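Local coordinates for protein ATP-dependent DNA helicase (Mycobacterium smegmatis, PDB 5V9X) that is a 3'-to-5' RNA:DNA helicase that probably couples ATP hydrolysis to movement along single-stranded DNA, at residues 58-71 against 221-235. Residues are numbered along the deposited sequence; the frame is centred on the assembly and turned at random.
Sequences AISEGNNTLVIAPT and QRIGLSATVRPPEEV. With ANP (phosphoaminophosphonic acid-adenylate ester), chain C.
Q221 reaches out from the start of its strand into the turn that links helix 50-60 to strand 64-68. Its CB carries CG anti to the backbone N (chi1 -179°), and Q221 CG and Q221 CD each lie 3.6 Å from N63 O as the extended chain brings the amide to the helix end. There OE1 rests near CG2 of I59, while Q221 NE2 spends its two hydrogens on two backbone carbonyls: I59 O at 3.0 Å, nearly straight and on a lone pair, and N63 O at 2.7 Å, approached from above the carbonyl plane. T65 OG1 reaches N63 O from the opposite face. Glutamine suits the place, being long enough to span the gap and able to donate twice. G62 closes the helix in a Schellman motif; at its positive phi a CB would jam against the preceding carbonyl O, so glycine fits. Beyond it, strands 64-68 and 221-226 run parallel, neighbours in the RecA-like helicase sheet, with V67 N to G224 O at 2.8 Å. The first strand leads into the probable P-loop. Having no side chain, G224 leaves room for L66, whose CD1 lies 3.7 Å from G224 O. On that same face I68 crosses V229 at about a right angle, I68 CD1 to V229 CG1 3.6 Å. On the other, V67 CB packs alongside L225 CD2; beta-branched V67 and I68 suit a strand, their apolar branches covering its buried faces.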
loop_
_atom_site.group_PDB
_atom_site.type_symbol
_atom_site.label_atom_id
_atom_site.label_comp_id
_atom_site.label_asym_id
_atom_site.label_seq_id
_atom_site.Cartn_x
_atom_site.Cartn_y
_atom_site.Cartn_z
ATOM N N ALA A 58 -15.372 25.271 2.172
ATOM C CA ALA A 58 -16.135 24.210 1.527
ATOM C C ALA A 58 -16.881 23.359 2.549
ATOM O O ALA A 58 -18.048 23.008 2.337
ATOM C CB ALA A 58 -15.209 23.340 0.679
ATOM N N ILE A 59 -16.227 23.017 3.662
ATOM C CA ILE A 59 -16.867 22.172 4.667
ATOM C C ILE A 59 -18.046 22.894 5.305
ATOM O O ILE A 59 -19.117 22.307 5.503
ATOM C CB ILE A 59 -15.839 21.722 5.722
ATOM C CG1 ILE A 59 -14.815 20.767 5.103
ATOM C CG2 ILE A 59 -16.532 21.055 6.900
ATOM C CD1 ILE A 59 -13.647 20.464 6.008
ATOM N N SER A 60 -17.878 24.180 5.630
ATOM C CA SER A 60 -18.951 24.924 6.281
ATOM C C SER A 60 -20.168 25.067 5.377
ATOM O O SER A 60 -21.295 25.187 5.870
ATOM C CB SER A 60 -18.452 26.304 6.713
ATOM O OG SER A 60 -18.018 27.061 5.596
ATOM N N GLU A 61 -19.967 25.056 4.061
ATOM C CA GLU A 61 -21.066 25.159 3.111
ATOM C C GLU A 61 -21.718 23.813 2.811
ATOM O O GLU A 61 -22.601 23.748 1.949
ATOM C CB GLU A 61 -20.579 25.820 1.818
ATOM C CG GLU A 61 -20.206 27.289 1.997
ATOM C CD GLU A 61 -19.661 27.924 0.731
ATOM O OE1 GLU A 61 -19.571 27.222 -0.299
ATOM O OE2 GLU A 61 -19.323 29.126 0.767
ATOM N N GLY A 62 -21.304 22.745 3.495
ATOM C CA GLY A 62 -21.988 21.471 3.443
ATOM C C GLY A 62 -21.484 20.482 2.415
ATOM O O GLY A 62 -22.077 19.403 2.281
ATOM N N ASN A 63 -20.413 20.796 1.695
ATOM C CA ASN A 63 -19.945 19.951 0.608
ATOM C C ASN A 63 -18.999 18.868 1.110
ATOM O O ASN A 63 -18.226 19.077 2.049
ATOM C CB ASN A 63 -19.233 20.792 -0.454
ATOM C CG ASN A 63 -20.079 21.942 -0.952
ATOM O OD1 ASN A 63 -21.238 21.761 -1.327
ATOM N ND2 ASN A 63 -19.505 23.140 -0.950
ATOM N N ASN A 64 -19.075 17.698 0.478
ATOM C CA ASN A 64 -17.993 16.729 0.590
ATOM C C ASN A 64 -16.714 17.374 0.076
ATOM O O ASN A 64 -16.713 18.014 -0.980
ATOM C CB ASN A 64 -18.315 15.464 -0.209
ATOM C CG ASN A 64 -19.424 14.632 0.419
ATOM O OD1 ASN A 64 -20.076 15.055 1.376
ATOM N ND2 ASN A 64 -19.647 13.442 -0.127
ATOM N N THR A 65 -15.627 17.225 0.829
ATOM C CA THR A 65 -14.398 17.954 0.545
ATOM C C THR A 65 -13.202 17.014 0.570
ATOM O O THR A 65 -13.045 16.226 1.507
ATOM C CB THR A 65 -14.193 19.085 1.557
ATOM O OG1 THR A 65 -15.369 19.903 1.602
ATOM C CG2 THR A 65 -12.996 19.942 1.165
ATOM N N LEU A 66 -12.362 17.102 -0.458
ATOM C CA LEU A 66 -11.074 16.421 -0.496
ATOM C C LEU A 66 -9.976 17.471 -0.393
ATOM O O LEU A 66 -9.871 18.350 -1.258
ATOM C CB LEU A 66 -10.914 15.598 -1.774
ATOM C CG LEU A 66 -9.523 15.001 -2.020
ATOM C CD1 LEU A 66 -9.207 13.899 -1.016
ATOM C CD2 LEU A 66 -9.393 14.490 -3.448
ATOM N N VAL A 67 -9.168 17.381 0.657
ATOM C CA VAL A 67 -8.100 18.340 0.914
ATOM C C VAL A 67 -6.786 17.729 0.448
ATOM O O VAL A 67 -6.389 16.654 0.910
ATOM C CB VAL A 67 -8.043 18.727 2.400
ATOM C CG1 VAL A 67 -7.023 19.832 2.623
ATOM C CG2 VAL A 67 -9.424 19.155 2.886
ATOM N N ILE A 68 -6.113 18.413 -0.472
ATOM C CA ILE A 68 -4.857 17.951 -1.053
ATOM C C ILE A 68 -3.813 19.010 -0.733
ATOM O O ILE A 68 -3.794 20.085 -1.348
ATOM C CB ILE A 68 -4.971 17.717 -2.562
ATOM C CG1 ILE A 68 -6.132 16.768 -2.867
ATOM C CG2 ILE A 68 -3.665 17.166 -3.116
ATOM C CD1 ILE A 68 -6.463 16.673 -4.339
ATOM N N ALA A 69 -2.939 18.716 0.224
ATOM C CA ALA A 69 -1.927 19.662 0.669
ATOM C C ALA A 69 -0.775 18.877 1.275
ATOM O O ALA A 69 -0.973 17.751 1.746
ATOM C CB ALA A 69 -2.506 20.657 1.687
ATOM N N PRO A 70 0.443 19.445 1.284
ATOM C CA PRO A 70 1.602 18.708 1.814
ATOM C C PRO A 70 1.493 18.356 3.291
ATOM O O PRO A 70 0.507 18.693 3.952
ATOM C CB PRO A 70 2.771 19.669 1.556
ATOM C CG PRO A 70 2.146 21.012 1.384
ATOM C CD PRO A 70 0.829 20.754 0.731
ATOM N N THR A 71 2.520 17.685 3.821
ATOM C CA THR A 71 2.432 17.129 5.169
ATOM C C THR A 71 2.433 18.212 6.241
ATOM O O THR A 71 1.883 18.004 7.328
ATOM C CB THR A 71 3.576 16.144 5.408
ATOM O OG1 THR A 71 4.817 16.740 5.010
ATOM C CG2 THR A 71 3.352 14.865 4.611
ATOM N N GLN A 221 -21.600 14.024 5.746
ATOM C CA GLN A 221 -20.611 14.745 4.962
ATOM C C GLN A 221 -19.275 14.014 5.029
ATOM O O GLN A 221 -18.833 13.612 6.111
ATOM C CB GLN A 221 -20.471 16.172 5.493
ATOM C CG GLN A 221 -19.488 17.047 4.744
ATOM C CD GLN A 221 -19.315 18.404 5.402
ATOM O OE1 GLN A 221 -19.287 18.511 6.629
ATOM N NE2 GLN A 221 -19.206 19.447 4.591
ATOM N N ARG A 222 -18.634 13.835 3.876
ATOM C CA ARG A 222 -17.396 13.071 3.776
ATOM C C ARG A 222 -16.228 13.999 3.475
ATOM O O ARG A 222 -16.284 14.788 2.525
ATOM C CB ARG A 222 -17.506 11.992 2.698
ATOM C CG ARG A 222 -18.575 10.955 2.984
ATOM C CD ARG A 222 -18.566 9.845 1.953
ATOM N NE ARG A 222 -19.681 8.927 2.140
ATOM C CZ ARG A 222 -19.885 7.836 1.410
ATOM N NH1 ARG A 222 -19.045 7.519 0.435
ATOM N NH2 ARG A 222 -20.934 7.059 1.658
ATOM N N ILE A 223 -15.170 13.893 4.275
ATOM C CA ILE A 223 -13.978 14.721 4.135
ATOM C C ILE A 223 -12.768 13.807 3.995
ATOM O O ILE A 223 -12.572 12.901 4.812
ATOM C CB ILE A 223 -13.805 15.677 5.330
ATOM C CG1 ILE A 223 -15.030 16.586 5.462
ATOM C CG2 ILE A 223 -12.536 16.500 5.175
ATOM C CD1 ILE A 223 -15.136 17.279 6.803
ATOM N N GLY A 224 -11.964 14.045 2.964
ATOM C CA GLY A 224 -10.774 13.256 2.714
ATOM C C GLY A 224 -9.523 14.110 2.775
ATOM O O GLY A 224 -9.539 15.293 2.424
ATOM N N LEU A 225 -8.428 13.495 3.222
ATOM C CA LEU A 225 -7.157 14.177 3.418
ATOM C C LEU A 225 -6.029 13.326 2.854
ATOM O O LEU A 225 -6.010 12.109 3.049
ATOM C CB LEU A 225 -6.896 14.447 4.906
ATOM C CG LEU A 225 -8.055 15.030 5.713
ATOM C CD1 LEU A 225 -7.741 15.017 7.200
ATOM C CD2 LEU A 225 -8.361 16.436 5.240
ATOM N N SER A 226 -5.095 13.971 2.159
ATOM C CA SER A 226 -3.904 13.292 1.664
ATOM C C SER A 226 -2.961 14.308 1.039
ATOM O O SER A 226 -3.405 15.250 0.377
ATOM C CB SER A 226 -4.250 12.209 0.635
ATOM O OG SER A 226 -3.073 11.602 0.128
ATOM N N ALA A 227 -1.666 14.107 1.258
ATOM C CA ALA A 227 -0.633 14.895 0.605
ATOM C C ALA A 227 -0.248 14.349 -0.762
ATOM O O ALA A 227 0.500 15.011 -1.490
ATOM C CB ALA A 227 0.613 14.963 1.491
ATOM N N THR A 228 -0.736 13.160 -1.125
ATOM C CA THR A 228 -0.320 12.455 -2.340
ATOM C C THR A 228 -1.574 11.963 -3.063
ATOM O O THR A 228 -1.983 10.810 -2.910
ATOM C CB THR A 228 0.629 11.308 -1.993
ATOM O OG1 THR A 228 0.030 10.478 -0.990
ATOM C CG2 THR A 228 1.948 11.852 -1.463
ATOM N N VAL A 229 -2.176 12.843 -3.858
ATOM C CA VAL A 229 -3.419 12.551 -4.565
ATOM C C VAL A 229 -3.172 12.701 -6.058
ATOM O O VAL A 229 -2.817 13.789 -6.528
ATOM C CB VAL A 229 -4.566 13.470 -4.116
ATOM C CG1 VAL A 229 -5.834 13.141 -4.889
ATOM C CG2 VAL A 229 -4.799 13.341 -2.625
ATOM N N ARG A 230 -3.377 11.618 -6.800
ATOM C CA ARG A 230 -3.296 11.638 -8.253
ATOM C C ARG A 230 -4.002 10.415 -8.831
ATOM O O ARG A 230 -3.611 9.277 -8.540
ATOM C CB ARG A 230 -1.840 11.686 -8.717
ATOM C CG ARG A 230 -1.656 11.357 -10.186
ATOM C CD ARG A 230 -0.245 11.659 -10.649
ATOM N NE ARG A 230 0.059 11.004 -11.917
ATOM C CZ ARG A 230 1.078 11.336 -12.703
ATOM N NH1 ARG A 230 1.890 12.326 -12.358
ATOM N NH2 ARG A 230 1.280 10.683 -13.840
ATOM N N PRO A 231 -5.055 10.602 -9.641
ATOM C CA PRO A 231 -5.610 11.906 -10.016
ATOM C C PRO A 231 -6.585 12.438 -8.970
ATOM O O PRO A 231 -7.243 11.642 -8.299
ATOM C CB PRO A 231 -6.336 11.616 -11.340
ATOM C CG PRO A 231 -6.258 10.102 -11.545
ATOM C CD PRO A 231 -5.810 9.502 -10.254
ATOM N N PRO A 232 -6.665 13.765 -8.827
ATOM C CA PRO A 232 -7.619 14.329 -7.856
ATOM C C PRO A 232 -9.057 13.918 -8.112
ATOM O O PRO A 232 -9.782 13.594 -7.162
ATOM C CB PRO A 232 -7.421 15.842 -8.019
ATOM C CG PRO A 232 -6.028 15.983 -8.535
ATOM C CD PRO A 232 -5.806 14.798 -9.427
ATOM N N GLU A 233 -9.489 13.907 -9.374
ATOM C CA GLU A 233 -10.885 13.605 -9.674
ATOM C C GLU A 233 -11.248 12.167 -9.322
ATOM O O GLU A 233 -12.393 11.893 -8.943
ATOM C CB GLU A 233 -11.182 13.886 -11.149
ATOM C CG GLU A 233 -10.171 13.308 -12.139
ATOM C CD GLU A 233 -9.014 14.254 -12.434
ATOM O OE1 GLU A 233 -8.707 15.119 -11.582
ATOM O OE2 GLU A 233 -8.412 14.136 -13.523
ATOM N N GLU A 234 -10.296 11.237 -9.427
ATOM C CA GLU A 234 -10.607 9.838 -9.152
ATOM C C GLU A 234 -10.649 9.550 -7.657
ATOM O O GLU A 234 -11.523 8.811 -7.190
ATOM C CB GLU A 234 -9.594 8.922 -9.839
ATOM C CG GLU A 234 -9.779 7.436 -9.528
ATOM C CD GLU A 234 -10.952 6.797 -10.268
ATOM O OE1 GLU A 234 -11.882 7.517 -10.693
ATOM O OE2 GLU A 234 -10.937 5.557 -10.430
ATOM N N VAL A 235 -9.709 10.110 -6.894
ATOM C CA VAL A 235 -9.734 9.943 -5.444
ATOM C C VAL A 235 -10.985 10.589 -4.861
ATOM O O VAL A 235 -11.601 10.057 -3.928
ATOM C CB VAL A 235 -8.449 10.519 -4.822
ATOM C CG1 VAL A 235 -8.519 10.463 -3.306
ATOM C CG2 VAL A 235 -7.232 9.764 -5.332
HETATM P PG ANP C . 0.148 14.860 7.250
HETATM O O1G ANP C . 1.437 14.112 7.365
HETATM O O2G ANP C . -1.028 13.985 7.829
HETATM O O3G ANP C . -0.144 15.196 5.730
HETATM P PB ANP C . -1.156 17.147 8.105
HETATM O O1B ANP C . -2.348 16.244 8.535
HETATM O O2B ANP C . -1.395 17.681 6.735
HETATM N N3B ANP C . 0.276 16.286 8.143
HETATM P PA ANP C . -1.198 18.090 10.650
HETATM O O1A ANP C . -0.627 16.801 11.114
HETATM O O2A ANP C . -2.696 18.233 10.916
HETATM O O3A ANP C . -1.026 18.335 9.093
HETATM O "O5'" ANP C . -0.407 19.293 11.306
HETATM C "C5'" ANP C . 1.045 19.500 11.267
HETATM C "C4'" ANP C . 1.480 20.160 12.552
HETATM O "O4'" ANP C . 1.224 21.588 12.504
HETATM C "C3'" ANP C . 0.719 19.668 13.776
HETATM O "O3'" ANP C . 1.523 19.851 14.931
HETATM C "C2'" ANP C . -0.472 20.626 13.825
HETATM O "O2'" ANP C . -1.243 20.527 15.033
HETATM C "C1'" ANP C . 0.224 21.938 13.451
HETATM N N9 ANP C . -0.625 22.966 12.840
HETATM C C8 ANP C . -1.908 22.850 12.370
HETATM N N7 ANP C . -2.392 23.956 11.856
HETATM C C5 ANP C . -1.361 24.868 12.011
HETATM C C6 ANP C . -1.240 26.228 11.669
HETATM N N6 ANP C . -2.206 26.932 11.077
HETATM N N1 ANP C . -0.072 26.848 11.963
HETATM C C2 ANP C . 0.900 26.145 12.553
HETATM N N3 ANP C . 0.897 24.861 12.922
HETATM C C4 ANP C . -0.267 24.275 12.618
#